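Local coordinates for protein pectate lyase/Amb allergen (Acidovorax citrulli, PDB 4HWV) that probably cleaves pectate by calcium-dependent elimination, as other members of polysaccharide lyase family 1 do, and binds a calcium ion, at residues S235-D240 with N288-S293; D310-D315 with A405-D410. All blocks are in the same frame, centred on the assembly; numbering follows the deposited sequence. Where two conformers were deposited one is given.

Interaction 1. Residues S235-D240 with N288-S293; sequences SHVWID and NYVTLS
Ser-293 meets Asp-240 and Trp-238 at one end of the contact, and Tyr-289 meets His-236 at the other, at the corner before the strand; Ile-239 packs beside Leu-292. Strands 237-240 and 290-293 are successive rungs of the right-handed parallel beta-helix. Their axes lie 4.8 Å apart and run at 8° to each other. The backbone ladder alternates: Ile-239 N donates to Thr-291 O, and Ile-239 O accepts from Ser-293 N. Ile-239 CD1 lies 4.2 Å from Leu-292 CD2, on the same sheet face. Val-281 lies against both.

Ser-293 OG sits between the backbone N and the carbonyl carbon (chi1 54°). There it reaches two groups of the neighbouring rung. Ser-293 OG donates to Asp-240 OD1 at 2.7 Å, on the anti lone pair. Ser-293 OG accepts from Trp-238 NE1 at 2.8 Å, with the hydroxyl tilted 29° out of the indole plane. Asn-294 ND2 also bonds to Asp-240 OD1, and Asp-240 OD2 forms a salt bridge with Arg-198.

At the corner, the side chains of His-236 and Tyr-289 run alongside each other in the same direction. Tyr-289 CB stands 3.8 Å from the centroid of the His-236 ring, almost on the ring normal, a CH-pi contact. The two rings are nearly parallel but offset, with little overlap. Ser-235 OG lies at the phenol edge, 3.5 Å from Tyr-289 CD2. His-236 NE2 is hydrogen-bonded to His-29 O.

The Ser-293 hydroxyl is thus an acceptor and a donor at once. This should fix its rotation, and it links a buried indole N-H to a carboxylate that is probably charged.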
ATOM      1  N   SER A 235     -22.688 -20.651 -11.663  1.00  5.06           N
ATOM      2  CA  SER A 235     -22.227 -21.356 -12.854  0.50  5.28           C
ATOM      3  C   SER A 235     -22.134 -20.352 -13.994  1.00  4.96           C
ATOM      4  O   SER A 235     -23.011 -19.489 -14.109  1.00  6.12           O
ATOM      5  CB  SER A 235     -23.241 -22.430 -13.245  0.50  5.86           C
ATOM      6  OG  SER A 235     -22.864 -23.083 -14.445  0.50  7.05           O
ATOM      7  N   HIS A 236     -21.126 -20.486 -14.857  1.00  4.65           N
ATOM      8  CA  HIS A 236     -20.972 -19.634 -16.059  1.00  4.36           C
ATOM      9  C   HIS A 236     -20.582 -18.207 -15.701  1.00  4.05           C
ATOM     10  O   HIS A 236     -21.416 -17.296 -15.626  1.00  4.57           O
ATOM     11  CB  HIS A 236     -22.178 -19.731 -16.994  1.00  5.63           C
ATOM     12  CG  HIS A 236     -22.208 -21.013 -17.745  1.00  6.67           C
ATOM     13  ND1 HIS A 236     -22.841 -22.137 -17.272  1.00  9.37           N
ATOM     14  CD2 HIS A 236     -21.609 -21.377 -18.899  1.00  7.92           C
ATOM     15  CE1 HIS A 236     -22.683 -23.126 -18.133  1.00  9.81           C
ATOM     16  NE2 HIS A 236     -21.927 -22.696 -19.124  1.00  9.35           N
ATOM     17  N   VAL A 237     -19.289 -18.064 -15.427  1.00  3.84           N
ATOM     18  CA  VAL A 237     -18.723 -16.843 -14.876  1.00  3.71           C
ATOM     19  C   VAL A 237     -17.464 -16.509 -15.660  1.00  3.58           C
ATOM     20  O   VAL A 237     -16.577 -17.358 -15.785  1.00  4.18           O
ATOM     21  CB  VAL A 237     -18.364 -17.018 -13.370  1.00  3.80           C
ATOM     22  CG1 VAL A 237     -17.685 -15.773 -12.831  1.00  5.41           C
ATOM     23  CG2 VAL A 237     -19.614 -17.348 -12.539  1.00  4.65           C
ATOM     24  N   TRP A 238     -17.400 -15.285 -16.179  1.00  3.31           N
ATOM     25  CA  TRP A 238     -16.265 -14.837 -16.966  1.00  2.47           C
ATOM     26  C   TRP A 238     -15.666 -13.599 -16.295  1.00  3.05           C
ATOM     27  O   TRP A 238     -16.326 -12.545 -16.190  1.00  3.97           O
ATOM     28  CB  TRP A 238     -16.706 -14.513 -18.399  1.00  3.21           C
ATOM     29  CG  TRP A 238     -15.562 -14.153 -19.319  1.00  3.17           C
ATOM     30  CD1 TRP A 238     -14.307 -14.711 -19.347  1.00  3.98           C
ATOM     31  CD2 TRP A 238     -15.573 -13.138 -20.337  1.00  2.62           C
ATOM     32  NE1 TRP A 238     -13.553 -14.121 -20.332  1.00  3.34           N
ATOM     33  CE2 TRP A 238     -14.304 -13.153 -20.959  1.00  2.60           C
ATOM     34  CE3 TRP A 238     -16.545 -12.219 -20.795  1.00  3.84           C
ATOM     35  CZ2 TRP A 238     -13.964 -12.265 -21.990  1.00  3.43           C
ATOM     36  CZ3 TRP A 238     -16.201 -11.353 -21.832  1.00  4.14           C
ATOM     37  CH2 TRP A 238     -14.924 -11.369 -22.399  1.00  4.23           C
ATOM     38  N   ILE A 239     -14.434 -13.760 -15.816  1.00  3.06           N
ATOM     39  CA  ILE A 239     -13.723 -12.709 -15.107  1.00  2.84           C
ATOM     40  C   ILE A 239     -12.549 -12.348 -15.996  1.00  2.81           C
ATOM     41  O   ILE A 239     -11.586 -13.114 -16.117  1.00  3.15           O
ATOM     42  CB  ILE A 239     -13.250 -13.229 -13.728  1.00  3.30           C
ATOM     43  CG1 ILE A 239     -14.479 -13.548 -12.864  1.00  4.15           C
ATOM     44  CG2 ILE A 239     -12.293 -12.244 -13.064  1.00  4.41           C
ATOM     45  CD1 ILE A 239     -14.163 -14.430 -11.658  1.00  5.13           C
ATOM     46  N   ASP A 240     -12.649 -11.183 -16.636  1.00  2.91           N
ATOM     47  CA  ASP A 240     -11.745 -10.842 -17.728  1.00  3.00           C
ATOM     48  C   ASP A 240     -11.204  -9.413 -17.631  1.00  3.01           C
ATOM     49  O   ASP A 240     -11.963  -8.464 -17.400  1.00  3.78           O
ATOM     50  CB  ASP A 240     -12.501 -10.988 -19.058  1.00  3.73           C
ATOM     51  CG  ASP A 240     -11.667 -10.556 -20.252  1.00  3.68           C
ATOM     52  OD1 ASP A 240     -10.760 -11.311 -20.679  1.00  4.40           O
ATOM     53  OD2 ASP A 240     -11.925  -9.438 -20.761  1.00  4.40           O
ATOM     54  N   ASN A 288     -18.898 -23.312 -10.907  1.00  4.66           N
ATOM     55  CA  ASN A 288     -18.632 -24.163 -12.061  1.00  4.27           C
ATOM     56  C   ASN A 288     -18.631 -23.350 -13.342  1.00  4.07           C
ATOM     57  O   ASN A 288     -19.268 -22.299 -13.414  1.00  5.35           O
ATOM     58  CB  ASN A 288     -19.683 -25.282 -12.150  1.00  4.93           C
ATOM     59  CG  ASN A 288     -19.177 -26.503 -12.889  1.00  5.27           C
ATOM     60  OD1 ASN A 288     -17.979 -26.661 -13.111  1.00  5.18           O
ATOM     61  ND2 ASN A 288     -20.099 -27.383 -13.275  1.00  7.70           N
ATOM     62  N   TYR A 289     -17.910 -23.836 -14.346  1.00  4.04           N
ATOM     63  CA  TYR A 289     -17.803 -23.156 -15.643  1.00  4.10           C
ATOM     64  C   TYR A 289     -17.327 -21.709 -15.485  1.00  3.96           C
ATOM     65  O   TYR A 289     -17.993 -20.759 -15.906  1.00  4.30           O
ATOM     66  CB  TYR A 289     -19.116 -23.257 -16.441  1.00  4.81           C
ATOM     67  CG  TYR A 289     -19.539 -24.684 -16.732  1.00  5.45           C
ATOM     68  CD1 TYR A 289     -18.809 -25.492 -17.598  1.00  5.93           C
ATOM     69  CD2 TYR A 289     -20.685 -25.220 -16.164  1.00  6.98           C
ATOM     70  CE1 TYR A 289     -19.200 -26.789 -17.875  1.00  6.77           C
ATOM     71  CE2 TYR A 289     -21.077 -26.526 -16.436  1.00  8.24           C
ATOM     72  CZ  TYR A 289     -20.324 -27.301 -17.289  1.00  7.64           C
ATOM     73  OH  TYR A 289     -20.714 -28.590 -17.574  1.00 10.12           O
ATOM     74  N   VAL A 290     -16.133 -21.567 -14.920  1.00  4.25           N
ATOM     75  CA  VAL A 290     -15.560 -20.262 -14.642  1.00  4.04           C
ATOM     76  C   VAL A 290     -14.323 -20.096 -15.497  1.00  4.15           C
ATOM     77  O   VAL A 290     -13.483 -20.993 -15.563  1.00  4.56           O
ATOM     78  CB  VAL A 290     -15.148 -20.172 -13.155  1.00  4.54           C
ATOM     79  CG1 VAL A 290     -14.575 -18.793 -12.828  1.00  5.18           C
ATOM     80  CG2 VAL A 290     -16.341 -20.531 -12.261  1.00  5.42           C
ATOM     81  N   THR A 291     -14.199 -18.939 -16.133  1.00  3.54           N
ATOM     82  CA  THR A 291     -12.965 -18.586 -16.837  1.00  2.81           C
ATOM     83  C   THR A 291     -12.413 -17.280 -16.299  1.00  2.93           C
ATOM     84  O   THR A 291     -13.145 -16.280 -16.213  1.00  3.43           O
ATOM     85  CB  THR A 291     -13.198 -18.463 -18.350  1.00  3.58           C
ATOM     86  OG1 THR A 291     -13.515 -19.765 -18.855  1.00  4.08           O
ATOM     87  CG2 THR A 291     -11.948 -17.927 -19.066  1.00  4.38           C
ATOM     88  N   LEU A 292     -11.126 -17.290 -15.947  1.00  3.20           N
ATOM     89  CA  LEU A 292     -10.406 -16.078 -15.576  1.00  3.10           C
ATOM     90  C   LEU A 292      -9.374 -15.819 -16.670  1.00  3.05           C
ATOM     91  O   LEU A 292      -8.427 -16.595 -16.823  1.00  3.88           O
ATOM     92  CB  LEU A 292      -9.715 -16.252 -14.216  1.00  3.77           C
ATOM     93  CG  LEU A 292     -10.657 -16.598 -13.069  1.00  4.04           C
ATOM     94  CD1 LEU A 292     -10.736 -18.108 -12.852  1.00  4.91           C
ATOM     95  CD2 LEU A 292     -10.213 -15.909 -11.795  1.00  5.63           C
ATOM     96  N   SER A 293      -9.575 -14.753 -17.445  1.00  3.03           N
ATOM     97  CA  SER A 293      -8.751 -14.479 -18.615  1.00  3.50           C
ATOM     98  C   SER A 293      -8.195 -13.060 -18.565  1.00  3.03           C
ATOM     99  O   SER A 293      -8.890 -12.115 -18.167  1.00  3.47           O
ATOM    100  CB  SER A 293      -9.572 -14.676 -19.892  1.00  4.40           C
ATOM    101  OG  SER A 293     -10.769 -13.910 -19.852  1.00  4.80           O
TER

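Interaction 2. Residues D310-D315 with A405-D410; sequences DVPGAD and AARTQD
Asp-410 OD2 forms a salt bridge with Arg-407 NH1 at 3.1 Å, and both residues pack against Pro-312 of the loop 310-315. The loop follows strand 302-306 of the parallel beta-helix fold. Helix 405-414 packs beside it on the surface. The bond is bent, with 137° at the hydrogen, and NH1 approaches nearly in line with the carboxylate C-O bond. Arg-407 is folded at its second torsion (chi2 -59°), which helps bring the guanidinium back to Asp-410, three residues on.

The loop meets the helix through Pro-312 and the carbonyl of Asp-310. The Pro-312 ring crosses the aliphatic part of Arg-407 at about a right angle, its CD 3.9 Å from Arg-407 CD. Val-311 CG2 lies 4.0 Å from Arg-407 NE, oblique to the guanidinium. Asp-310 O stands 3.8 Å from Arg-407 CG, so the contact there is van der Waals. That oxygen is hydrogen-bonded by Tyr-343 OH, and Asp-310 OD1 forms a salt bridge with Arg-342. These two bonds tie Asp-310 to the chain just after strand 340-341. At the other end of the contact, Pro-312 CG rests 3.7 Å from both Asp-410 CB and Arg-407 O.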
ATOM      1  N   ASP A 310     -10.760 -31.718   1.281  1.00  7.70           N
ATOM      2  CA  ASP A 310     -10.419 -33.041   0.756  1.00  8.39           C
ATOM      3  C   ASP A 310     -11.587 -34.011   0.815  1.00  8.70           C
ATOM      4  O   ASP A 310     -11.570 -35.035   0.139  1.00  8.69           O
ATOM      5  CB  ASP A 310      -9.281 -33.667   1.564  1.00  9.04           C
ATOM      6  CG  ASP A 310      -7.930 -33.056   1.268  1.00 10.34           C
ATOM      7  OD1 ASP A 310      -7.791 -32.284   0.288  1.00  9.09           O
ATOM      8  OD2 ASP A 310      -6.992 -33.419   2.014  1.00 12.99           O
ATOM      9  N   VAL A 311     -12.582 -33.736   1.654  1.00  8.86           N
ATOM     10  CA  VAL A 311     -13.634 -34.725   1.866  1.00  9.30           C
ATOM     11  C   VAL A 311     -14.577 -34.722   0.660  1.00  9.60           C
ATOM     12  O   VAL A 311     -15.116 -33.672   0.306  1.00 10.48           O
ATOM     13  CB  VAL A 311     -14.450 -34.399   3.133  1.00 10.11           C
ATOM     14  CG1 VAL A 311     -15.530 -35.446   3.332  1.00 10.44           C
ATOM     15  CG2 VAL A 311     -13.553 -34.315   4.353  1.00 11.06           C
ATOM     16  N   PRO A 312     -14.754 -35.878   0.003  1.00 10.54           N
ATOM     17  CA  PRO A 312     -15.650 -35.899  -1.159  1.00 10.89           C
ATOM     18  C   PRO A 312     -17.106 -35.812  -0.742  1.00 11.00           C
ATOM     19  O   PRO A 312     -17.496 -36.303   0.315  1.00 12.01           O
ATOM     20  CB  PRO A 312     -15.372 -37.263  -1.808  1.00 11.49           C
ATOM     21  CG  PRO A 312     -14.857 -38.136  -0.670  1.00 11.16           C
ATOM     22  CD  PRO A 312     -14.132 -37.190   0.267  1.00 10.77           C
ATOM     23  N   GLY A 313     -17.911 -35.185  -1.581  1.00  9.92           N
ATOM     24  CA  GLY A 313     -19.326 -35.069  -1.296  1.00 10.22           C
ATOM     25  C   GLY A 313     -19.997 -34.159  -2.291  1.00 10.30           C
ATOM     26  O   GLY A 313     -19.363 -33.275  -2.879  1.00 10.89           O
ATOM     27  N   ALA A 314     -21.287 -34.367  -2.486  1.00 10.82           N
ATOM     28  CA  ALA A 314     -22.025 -33.618  -3.492  1.00 10.85           C
ATOM     29  C   ALA A 314     -22.032 -32.112  -3.241  1.00 10.72           C
ATOM     30  O   ALA A 314     -22.111 -31.331  -4.167  1.00 11.24           O
ATOM     31  CB  ALA A 314     -23.461 -34.123  -3.592  1.00 11.93           C
ATOM     32  N   ASP A 315     -21.949 -31.724  -1.979  1.00  9.91           N
ATOM     33  CA  ASP A 315     -21.976 -30.314  -1.595  0.50 10.66           C
ATOM     34  C   ASP A 315     -20.647 -29.600  -1.833  1.00 11.21           C
ATOM     35  O   ASP A 315     -20.585 -28.634  -2.583  1.00 12.39           O
ATOM     36  CB  ASP A 315     -22.352 -30.157  -0.114  0.50 20.00           C
ATOM     37  CG  ASP A 315     -23.746 -30.656   0.201  0.50 20.00           C
ATOM     38  OD1 ASP A 315     -24.005 -31.867   0.054  0.50 20.00           O
ATOM     39  OD2 ASP A 315     -24.593 -29.841   0.624  0.50 20.00           O
ATOM     40  N   ALA A 405      -5.038 -41.249  -0.455  1.00 10.93           N
ATOM     41  CA  ALA A 405      -5.749 -42.391  -1.028  1.00 11.81           C
ATOM     42  C   ALA A 405      -7.040 -42.738  -0.320  1.00 12.58           C
ATOM     43  O   ALA A 405      -7.970 -43.258  -0.945  1.00 13.92           O
ATOM     44  CB  ALA A 405      -4.850 -43.616  -1.054  1.00 12.08           C
ATOM     45  N   ALA A 406      -7.130 -42.468   0.969  1.00 13.43           N
ATOM     46  CA  ALA A 406      -8.358 -42.834   1.679  1.00 14.99           C
ATOM     47  C   ALA A 406      -9.521 -41.998   1.156  1.00 14.69           C
ATOM     48  O   ALA A 406     -10.636 -42.505   0.922  1.00 15.13           O
ATOM     49  CB  ALA A 406      -8.182 -42.653   3.180  1.00 15.97           C
ATOM     50  N   ARG A 407      -9.246 -40.726   0.917  1.00 14.58           N
ATOM     51  CA  ARG A 407     -10.244 -39.829   0.351  1.00 14.98           C
ATOM     52  C   ARG A 407     -10.621 -40.215  -1.079  1.00 14.79           C
ATOM     53  O   ARG A 407     -11.797 -40.159  -1.445  1.00 15.77           O
ATOM     54  CB  ARG A 407      -9.774 -38.377   0.437  1.00 15.51           C
ATOM     55  CG  ARG A 407      -9.679 -37.843   1.872  1.00 16.65           C
ATOM     56  CD  ARG A 407     -11.054 -37.926   2.576  1.00 18.42           C
ATOM     57  NE  ARG A 407     -11.057 -37.358   3.921  1.00 20.32           N
ATOM     58  CZ  ARG A 407     -11.392 -38.030   5.020  1.00 21.68           C
ATOM     59  NH1 ARG A 407     -11.750 -39.308   4.950  1.00 22.92           N
ATOM     60  NH2 ARG A 407     -11.369 -37.423   6.195  1.00 21.06           N
ATOM     61  N   THR A 408      -9.641 -40.654  -1.866  1.00 14.28           N
ATOM     62  CA  THR A 408      -9.903 -41.185  -3.205  1.00 15.12           C
ATOM     63  C   THR A 408     -10.902 -42.342  -3.179  1.00 15.69           C
ATOM     64  O   THR A 408     -11.833 -42.413  -4.008  1.00 16.27           O
ATOM     65  CB  THR A 408      -8.594 -41.648  -3.869  1.00 14.33           C
ATOM     66  OG1 THR A 408      -7.679 -40.542  -3.921  1.00 14.89           O
ATOM     67  CG2 THR A 408      -8.858 -42.181  -5.301  1.00 14.21           C
ATOM     68  N   GLN A 409     -10.736 -43.252  -2.231  1.00 17.52           N
ATOM     69  CA  GLN A 409     -11.630 -44.405  -2.159  1.00 18.52           C
ATOM     70  C   GLN A 409     -13.015 -44.007  -1.656  1.00 19.20           C
ATOM     71  O   GLN A 409     -14.024 -44.537  -2.125  1.00 19.42           O
ATOM     72  CB  GLN A 409     -11.011 -45.518  -1.299  1.00 20.27           C
ATOM     73  CG  GLN A 409     -11.506 -46.935  -1.619  1.00 22.62           C
ATOM     74  CD  GLN A 409     -11.318 -47.326  -3.079  1.00 24.66           C
ATOM     75  OE1 GLN A 409     -12.081 -48.129  -3.617  1.00 26.41           O
ATOM     76  NE2 GLN A 409     -10.309 -46.757  -3.727  1.00 25.55           N
ATOM     77  N   ASP A 410     -13.069 -43.069  -0.715  1.00 19.02           N
ATOM     78  CA  ASP A 410     -14.349 -42.514  -0.256  1.00 19.25           C
ATOM     79  C   ASP A 410     -15.124 -41.895  -1.437  1.00 17.55           C
ATOM     80  O   ASP A 410     -16.338 -42.075  -1.602  1.00 17.53           O
ATOM     81  CB  ASP A 410     -14.116 -41.452   0.831  1.00 21.03           C
ATOM     82  CG  ASP A 410     -13.548 -42.031   2.132  1.00 23.11           C
ATOM     83  OD1 ASP A 410     -13.557 -43.268   2.311  1.00 23.86           O
ATOM     84  OD2 ASP A 410     -13.094 -41.225   2.986  1.00 24.03           O
TER

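Overall arrangement
Interaction 1 joins two neighbouring coils of the beta-helix; interaction 2 joins a loop leaving it to a helix packed at the surface. Interaction 1 is buried and links rungs by a backbone ladder. Interaction 2 is made by van der Waals touches. Their centres are 25 Å apart and their nearest atoms about 10 Å, so they do not touch. Along the chain, interaction 1 closes before interaction 2 opens. The calcium ion is held by Asp-227, Asp-278 and Asp-282. In interaction 1, the side chain of Leu-292 is about 9 Å from that of Asp-282 and about 12 Å from the calcium. Interaction 2 lies away from the metal site.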